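Local coordinates for protein peptide synthetase, module 7 (Actinoplanes teichomyceticus, PDB 4TX3) that forms part of a non-ribosomal peptide synthetase and, as a condensation-type domain, probably serves the assembly or tailoring of a peptide antibiotic, at residues V53-R61 with A88-V96; L314-E322 with V446-S455. One frame throughout, in Å; residues are numbered along the deposited sequence.

Interaction 1: residues V53-R61 with A88-V96; sequences VAALEAALR and AAPVRLTPV
Glu57 and Leu93 illustrate how one helical side chain can fasten an irregular strand-like segment both by its methylenes and by its carboxylate. At the base of Glu57, CB lies 4.0 Å from CB of Leu93, the two side chains running past each other in opposite senses. Glu57 CG, placed anti to the backbone N (chi1 -176°), passes 3.8 Å from Val91 O and also touches CG1 of Val91. The chain stays extended to the carboxylate, where Glu57 OE2, through its anti lone pair, accepts from Leu93 N at 2.8 Å, with an N-H...O angle of 157°. The other oxygen, OE1, receives a weak bond from Arg61 NH2, part of a salt bridge one turn on. Arg61 NH2 also donates to Val91 O at 3.1 Å, near the guanidinium plane, while Glu57 O lies over one guanidinium face. Carboxylate and guanidinium probably help to steady each other as each holds a backbone group of the loop. Beneath this polar layer, Leu93 CD2 rests against both Leu60 CD1 (3.8 Å) and Leu56 CG (3.9 Å). A water links Arg61 O to Ala89 N. Leu60, Val91 and Leu93 also pack on strand 123-129, beside strand 96-97, as in the chloramphenicol acetyltransferase-like fold of condensation domains.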
loop_
_atom_site.group_PDB
_atom_site.type_symbol
_atom_site.label_atom_id
_atom_site.label_comp_id
_atom_site.label_asym_id
_atom_site.label_seq_id
_atom_site.Cartn_x
_atom_site.Cartn_y
_atom_site.Cartn_z
ATOM N N VAL B 53 -0.370 -7.108 27.856
ATOM C CA VAL B 53 0.679 -8.082 27.565
ATOM C C VAL B 53 0.091 -9.452 27.197
ATOM O O VAL B 53 0.536 -10.085 26.235
ATOM C CB VAL B 53 1.663 -8.231 28.756
ATOM C CG1 VAL B 53 2.758 -9.220 28.417
ATOM C CG2 VAL B 53 2.282 -6.884 29.109
ATOM N N ALA B 54 -0.922 -9.906 27.930
ATOM C CA ALA B 54 -1.580 -11.150 27.554
ATOM C C ALA B 54 -2.182 -11.069 26.131
ATOM O O ALA B 54 -2.162 -12.050 25.372
ATOM C CB ALA B 54 -2.647 -11.505 28.567
ATOM N N ALA B 55 -2.693 -9.896 25.764
ATOM C CA ALA B 55 -3.287 -9.711 24.445
ATOM C C ALA B 55 -2.217 -9.743 23.364
ATOM O O ALA B 55 -2.412 -10.331 22.312
ATOM C CB ALA B 55 -4.070 -8.400 24.379
ATOM N N LEU B 56 -1.093 -9.093 23.629
ATOM C CA LEU B 56 0.023 -9.126 22.711
ATOM C C LEU B 56 0.465 -10.583 22.502
ATOM O O LEU B 56 0.681 -11.026 21.379
ATOM C CB LEU B 56 1.161 -8.263 23.246
ATOM C CG LEU B 56 2.399 -8.098 22.370
ATOM C CD1 LEU B 56 1.981 -7.673 20.975
ATOM C CD2 LEU B 56 3.375 -7.095 22.994
ATOM N N GLU B 57 0.544 -11.334 23.589
ATOM C CA GLU B 57 0.967 -12.719 23.533
ATOM C C GLU B 57 0.004 -13.567 22.685
ATOM O O GLU B 57 0.430 -14.437 21.914
ATOM C CB GLU B 57 1.083 -13.291 24.953
ATOM C CG GLU B 57 1.611 -14.716 25.011
ATOM C CD GLU B 57 1.550 -15.314 26.413
ATOM O OE1 GLU B 57 0.447 -15.731 26.836
ATOM O OE2 GLU B 57 2.607 -15.373 27.090
ATOM N N ALA B 58 -1.291 -13.314 22.829
ATOM C CA ALA B 58 -2.282 -14.061 22.060
ATOM C C ALA B 58 -2.206 -13.656 20.592
ATOM O O ALA B 58 -2.443 -14.465 19.700
ATOM C CB ALA B 58 -3.688 -13.823 22.612
ATOM N N ALA B 59 -1.857 -12.394 20.363
ATOM C CA ALA B 59 -1.821 -11.832 19.031
ATOM C C ALA B 59 -0.674 -12.441 18.223
ATOM O O ALA B 59 -0.881 -12.877 17.087
ATOM C CB ALA B 59 -1.699 -10.332 19.099
ATOM N N LEU B 60 0.518 -12.474 18.818
ATOM C CA LEU B 60 1.692 -13.107 18.210
ATOM C C LEU B 60 1.372 -14.542 17.788
ATOM O O LEU B 60 1.659 -14.961 16.669
ATOM C CB LEU B 60 2.862 -13.088 19.191
ATOM C CG LEU B 60 3.453 -11.692 19.401
ATOM C CD1 LEU B 60 4.303 -11.612 20.687
ATOM C CD2 LEU B 60 4.273 -11.310 18.179
ATOM N N ARG B 61 0.749 -15.274 18.700
ATOM C CA ARG B 61 0.216 -16.601 18.431
ATOM C C ARG B 61 -0.766 -16.615 17.238
ATOM O O ARG B 61 -0.746 -17.547 16.423
ATOM C CB ARG B 61 -0.465 -17.122 19.697
ATOM C CG ARG B 61 -0.532 -18.606 19.837
ATOM C CD ARG B 61 -1.198 -18.973 21.165
ATOM N NE ARG B 61 -0.367 -18.632 22.321
ATOM C CZ ARG B 61 -0.791 -17.945 23.380
ATOM N NH1 ARG B 61 -2.046 -17.497 23.440
ATOM N NH2 ARG B 61 0.046 -17.695 24.380
ATOM N N ALA B 88 0.047 -25.129 15.719
ATOM C CA ALA B 88 0.305 -23.829 16.324
ATOM C C ALA B 88 1.789 -23.578 16.609
ATOM O O ALA B 88 2.618 -24.497 16.593
ATOM C CB ALA B 88 -0.494 -23.684 17.595
ATOM N N ALA B 89 2.111 -22.312 16.848
ATOM C CA ALA B 89 3.431 -21.921 17.336
ATOM C C ALA B 89 3.313 -21.514 18.797
ATOM O O ALA B 89 2.448 -20.703 19.158
ATOM C CB ALA B 89 4.020 -20.781 16.499
ATOM N N PRO B 90 4.165 -22.099 19.648
ATOM C CA PRO B 90 4.162 -21.783 21.078
ATOM C C PRO B 90 4.619 -20.357 21.282
ATOM O O PRO B 90 5.679 -20.001 20.776
ATOM C CB PRO B 90 5.184 -22.768 21.669
ATOM C CG PRO B 90 5.573 -23.703 20.523
ATOM C CD PRO B 90 5.299 -22.960 19.272
ATOM N N VAL B 91 3.850 -19.534 21.979
ATOM C CA VAL B 91 4.369 -18.223 22.336
ATOM C C VAL B 91 4.233 -18.026 23.825
ATOM O O VAL B 91 3.127 -18.119 24.361
ATOM C CB VAL B 91 3.641 -17.074 21.607
ATOM C CG1 VAL B 91 4.185 -15.728 22.078
ATOM C CG2 VAL B 91 3.782 -17.210 20.101
ATOM N N ARG B 92 5.353 -17.775 24.498
ATOM C CA ARG B 92 5.298 -17.338 25.888
ATOM C C ARG B 92 6.023 -16.005 26.023
ATOM O O ARG B 92 7.188 -15.880 25.662
ATOM C CB ARG B 92 5.897 -18.384 26.816
ATOM C CG ARG B 92 5.568 -18.127 28.265
ATOM C CD ARG B 92 5.922 -19.322 29.124
ATOM N NE ARG B 92 5.167 -19.314 30.373
ATOM C CZ ARG B 92 5.246 -20.266 31.298
ATOM N NH1 ARG B 92 6.051 -21.306 31.111
ATOM N NH2 ARG B 92 4.519 -20.182 32.406
ATOM N N LEU B 93 5.328 -14.996 26.530
ATOM C CA LEU B 93 5.866 -13.645 26.440
ATOM C C LEU B 93 6.018 -12.981 27.804
ATOM O O LEU B 93 5.499 -11.891 28.045
ATOM C CB LEU B 93 4.981 -12.786 25.534
ATOM C CG LEU B 93 5.674 -11.543 24.983
ATOM C CD1 LEU B 93 6.786 -11.912 24.006
ATOM C CD2 LEU B 93 4.663 -10.603 24.348
ATOM N N THR B 94 6.745 -13.636 28.696
ATOM C CA THR B 94 7.031 -13.055 29.993
ATOM C C THR B 94 8.022 -11.900 29.820
ATOM O O THR B 94 9.104 -12.082 29.259
ATOM C CB THR B 94 7.596 -14.108 30.952
ATOM O OG1 THR B 94 8.856 -14.557 30.454
ATOM C CG2 THR B 94 6.661 -15.304 31.031
ATOM N N PRO B 95 7.647 -10.705 30.296
ATOM C CA PRO B 95 8.489 -9.511 30.150
ATOM C C PRO B 95 9.851 -9.664 30.819
ATOM O O PRO B 95 9.982 -10.329 31.852
ATOM C CB PRO B 95 7.673 -8.410 30.843
ATOM C CG PRO B 95 6.279 -8.928 30.904
ATOM C CD PRO B 95 6.407 -10.412 31.036
ATOM N N VAL B 96 10.853 -9.049 30.203
ATOM C CA VAL B 96 12.226 -9.048 30.681
ATOM C C VAL B 96 12.577 -7.632 31.109
ATOM O O VAL B 96 12.570 -6.731 30.268
ATOM C CB VAL B 96 13.207 -9.519 29.569
ATOM C CG1 VAL B 96 14.648 -9.359 30.006
ATOM C CG2 VAL B 96 12.906 -10.954 29.156
HETATM O O HOH W 1 -0.230 -20.547 16.538
#

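Interaction 2: residues L314-E322 with V446-S455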
loop_
_atom_site.group_PDB
_atom_site.type_symbol
_atom_site.label_atom_id
_atom_site.label_comp_id
_atom_site.label_asym_id
_atom_site.label_seq_id
_atom_site.Cartn_x
_atom_site.Cartn_y
_atom_site.Cartn_z
ATOM N N LEU B 314 31.786 -4.971 -20.512
ATOM C CA LEU B 314 32.301 -3.598 -20.544
ATOM C C LEU B 314 33.546 -3.411 -21.407
ATOM O O LEU B 314 34.310 -2.468 -21.198
ATOM C CB LEU B 314 32.606 -3.118 -19.125
ATOM C CG LEU B 314 31.353 -3.118 -18.253
ATOM C CD1 LEU B 314 31.464 -4.196 -17.179
ATOM C CD2 LEU B 314 31.110 -1.756 -17.647
ATOM N N SER B 315 33.747 -4.287 -22.382
ATOM C CA SER B 315 34.901 -4.161 -23.262
ATOM C C SER B 315 34.746 -2.993 -24.235
ATOM O O SER B 315 33.634 -2.515 -24.465
ATOM C CB SER B 315 35.136 -5.469 -24.035
ATOM O OG SER B 315 34.011 -5.815 -24.825
ATOM N N ALA B 316 35.886 -2.539 -24.767
ATOM C CA ALA B 316 36.018 -1.469 -25.773
ATOM C C ALA B 316 35.766 -0.058 -25.240
ATOM O O ALA B 316 35.242 0.783 -25.960
ATOM C CB ALA B 316 35.113 -1.738 -26.955
ATOM N N ASP B 317 36.176 0.193 -23.998
ATOM C CA ASP B 317 36.063 1.501 -23.355
ATOM C C ASP B 317 34.755 2.242 -23.664
ATOM O O ASP B 317 34.770 3.336 -24.235
ATOM C CB ASP B 317 37.256 2.374 -23.746
ATOM C CG ASP B 317 37.616 3.372 -22.665
ATOM O OD1 ASP B 317 37.614 2.986 -21.471
ATOM O OD2 ASP B 317 37.901 4.539 -23.006
ATOM N N PRO B 318 33.621 1.648 -23.278
ATOM C CA PRO B 318 32.292 2.190 -23.587
ATOM C C PRO B 318 31.984 3.535 -22.909
ATOM O O PRO B 318 32.389 3.784 -21.771
ATOM C CB PRO B 318 31.339 1.112 -23.051
ATOM C CG PRO B 318 32.210 -0.038 -22.612
ATOM C CD PRO B 318 33.549 0.508 -22.351
ATOM N N THR B 319 31.270 4.400 -23.617
ATOM C CA THR B 319 30.640 5.546 -22.973
ATOM C C THR B 319 29.642 5.043 -21.934
ATOM O O THR B 319 29.154 3.901 -22.029
ATOM C CB THR B 319 29.887 6.423 -23.960
ATOM O OG1 THR B 319 28.729 5.709 -24.422
ATOM C CG2 THR B 319 30.775 6.786 -25.132
ATOM N N PHE B 320 29.340 5.890 -20.954
ATOM C CA PHE B 320 28.305 5.589 -19.971
ATOM C C PHE B 320 27.024 5.162 -20.659
ATOM O O PHE B 320 26.414 4.154 -20.293
ATOM C CB PHE B 320 28.030 6.802 -19.074
ATOM C CG PHE B 320 26.796 6.667 -18.239
ATOM C CD1 PHE B 320 26.756 5.777 -17.173
ATOM C CD2 PHE B 320 25.661 7.417 -18.528
ATOM C CE1 PHE B 320 25.604 5.642 -16.411
ATOM C CE2 PHE B 320 24.503 7.291 -17.762
ATOM C CZ PHE B 320 24.473 6.411 -16.702
ATOM N N LEU B 321 26.629 5.933 -21.665
ATOM C CA LEU B 321 25.399 5.665 -22.400
ATOM C C LEU B 321 25.454 4.309 -23.099
ATOM O O LEU B 321 24.445 3.599 -23.162
ATOM C CB LEU B 321 25.129 6.768 -23.426
ATOM C CG LEU B 321 24.625 8.122 -22.951
ATOM C CD1 LEU B 321 24.582 9.055 -24.146
ATOM C CD2 LEU B 321 23.252 7.982 -22.317
ATOM N N GLU B 322 26.621 3.947 -23.623
ATOM C CA GLU B 322 26.784 2.616 -24.197
ATOM C C GLU B 322 26.610 1.523 -23.134
ATOM O O GLU B 322 26.029 0.460 -23.419
ATOM C CB GLU B 322 28.143 2.491 -24.905
ATOM C CG GLU B 322 28.138 3.177 -26.290
ATOM C CD GLU B 322 29.528 3.437 -26.888
ATOM O OE1 GLU B 322 30.513 3.580 -26.123
ATOM O OE2 GLU B 322 29.620 3.510 -28.140
ATOM N N VAL B 446 29.107 11.330 -14.641
ATOM C CA VAL B 446 28.351 10.687 -15.681
ATOM C C VAL B 446 27.028 11.451 -15.864
ATOM O O VAL B 446 26.497 11.555 -16.973
ATOM C CB VAL B 446 28.177 9.183 -15.325
ATOM C CG1 VAL B 446 26.762 8.742 -15.438
ATOM C CG2 VAL B 446 29.121 8.317 -16.163
ATOM N N ALA B 447 26.528 12.033 -14.779
ATOM C CA ALA B 447 25.348 12.904 -14.851
ATOM C C ALA B 447 25.602 14.157 -15.678
ATOM O O ALA B 447 24.775 14.536 -16.502
ATOM C CB ALA B 447 24.896 13.295 -13.474
ATOM N N GLU B 448 26.730 14.815 -15.442
ATOM C CA GLU B 448 27.062 15.999 -16.224
ATOM C C GLU B 448 27.479 15.643 -17.664
ATOM O O GLU B 448 27.106 16.332 -18.617
ATOM C CB GLU B 448 28.166 16.800 -15.531
ATOM C CG GLU B 448 28.974 17.665 -16.489
ATOM C CD GLU B 448 29.358 19.021 -15.908
ATOM O OE1 GLU B 448 29.941 19.047 -14.802
ATOM O OE2 GLU B 448 29.067 20.060 -16.558
ATOM N N ASP B 449 28.225 14.549 -17.816
ATOM C CA ASP B 449 28.775 14.159 -19.116
ATOM C C ASP B 449 28.483 12.704 -19.474
ATOM O O ASP B 449 29.349 11.834 -19.352
ATOM C CB ASP B 449 30.281 14.394 -19.122
ATOM C CG ASP B 449 30.912 14.052 -20.448
ATOM O OD1 ASP B 449 30.175 13.989 -21.479
ATOM O OD2 ASP B 449 32.150 13.846 -20.442
ATOM N N PRO B 450 27.267 12.430 -19.952
ATOM C CA PRO B 450 26.844 11.033 -20.113
ATOM C C PRO B 450 27.576 10.306 -21.251
ATOM O O PRO B 450 27.313 9.118 -21.491
ATOM C CB PRO B 450 25.337 11.154 -20.393
ATOM C CG PRO B 450 25.166 12.506 -20.967
ATOM C CD PRO B 450 26.240 13.387 -20.393
ATOM N N GLY B 451 28.497 11.001 -21.919
ATOM C CA GLY B 451 29.274 10.407 -22.995
ATOM C C GLY B 451 30.662 9.991 -22.554
ATOM O O GLY B 451 31.457 9.454 -23.333
ATOM N N ARG B 452 30.962 10.241 -21.290
ATOM C CA ARG B 452 32.257 9.890 -20.743
ATOM C C ARG B 452 32.492 8.370 -20.758
ATOM O O ARG B 452 31.569 7.580 -20.506
ATOM C CB ARG B 452 32.381 10.447 -19.325
ATOM C CG ARG B 452 33.713 10.141 -18.673
ATOM C CD ARG B 452 34.012 11.113 -17.549
ATOM N NE ARG B 452 33.707 12.482 -17.940
ATOM C CZ ARG B 452 34.161 13.545 -17.286
ATOM N NH1 ARG B 452 34.945 13.377 -16.223
ATOM N NH2 ARG B 452 33.835 14.765 -17.700
ATOM N N ARG B 453 33.728 7.971 -21.060
ATOM C CA ARG B 453 34.094 6.553 -21.118
ATOM C C ARG B 453 34.775 6.121 -19.832
ATOM O O ARG B 453 35.263 6.966 -19.065
ATOM C CB ARG B 453 35.012 6.275 -22.308
ATOM C CG ARG B 453 34.420 6.713 -23.623
ATOM C CD ARG B 453 35.379 6.565 -24.792
ATOM N NE ARG B 453 34.744 7.065 -26.014
ATOM C CZ ARG B 453 34.014 6.321 -26.845
ATOM N NH1 ARG B 453 33.830 5.027 -26.602
ATOM N NH2 ARG B 453 33.464 6.872 -27.920
ATOM N N ILE B 454 34.819 4.805 -19.621
ATOM C CA ILE B 454 35.376 4.196 -18.417
ATOM C C ILE B 454 36.762 4.734 -18.056
ATOM O O ILE B 454 37.056 5.039 -16.884
ATOM C CB ILE B 454 35.463 2.659 -18.578
ATOM C CG1 ILE B 454 34.064 2.050 -18.671
ATOM C CG2 ILE B 454 36.204 2.044 -17.417
ATOM C CD1 ILE B 454 34.062 0.519 -18.725
ATOM N N SER B 455 37.601 4.851 -19.083
ATOM C CA SER B 455 38.990 5.279 -18.941
ATOM C C SER B 455 39.155 6.767 -18.581
ATOM O O SER B 455 40.209 7.163 -18.090
ATOM C CB SER B 455 39.751 4.998 -20.235
ATOM O OG SER B 455 39.228 5.796 -21.286
#
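Ile454 meets Pro318 and Leu314 in the compact part of a contact that shows how a helix start can be docked onto a helix end and its following turn. Ile454 CD1 packs against Pro318 CD at 3.7 Å and Leu314 CD2 at 3.9 Å. Next to it, Phe320 N donates to Arg452 O (2.8 Å), and a single beta bridge pairs Thr319 with Arg453, supported by a weak Ile454 N to Pro318 O bond. Val446 lies over one face of the buried Phe320 ring, though its exact closeness is doubtful, and Pro450 O lies at the ring edge. The type I turn from Asp449 to Arg452 presents Pro450 O and Arg452 O, and a salt bridge from Arg452 NE to Asp449 OD2 spans it. At the exposed margin Leu321 lays its side chain beside the Pro450 ring, and Leu321 N donates to Pro450 O at 3.3 Å.

Arg453, Glu322 and Ser455 form the polar, solvent-facing side. CG2 of Thr319 covers one face of the Arg453 guanidinium; Asp317 O lies in the guanidinium plane, and Arg453 NH1 donates to it at 3.1 Å. The looser links are here: Glu322 OE1 makes a long salt bridge to Arg453 by charge alone, well out of the guanidinium plane, and Ser455 N bonds weakly to Asp317 OD1. Glu322 OE1 accepts more firmly from Thr319 N (2.7 Å), and Thr319 OG1 from Glu322 N (2.9 Å), a capping box opening helix 320-334.

Inward, Phe320 and Ile454 touch Met271 of helix 261-278, and Phe320 and Val446 touch Leu250 of helix 244-255. The contact therefore joins the end of helix 429-448 to the start of helix 320-334, just after strand 306-313.

Along the chain, interaction 1 is complete before interaction 2 begins, and the two flank the middle of the molecule from opposite directions. About 56 Å separates their centres and about 44 Å their nearest atoms, so they do not touch. Interaction 1 belongs to the half built round the five-stranded sheet, where helix 53-66 neighbours helix 148-166. Interaction 2 sits in the other half, among helices 244-255, 261-278, 320-334 and 429-448. Their separation fits the two-lobed build of condensation domains, each contact lying at the periphery of its own lobe: the first is a fairly short-range closure, the second a long-range one.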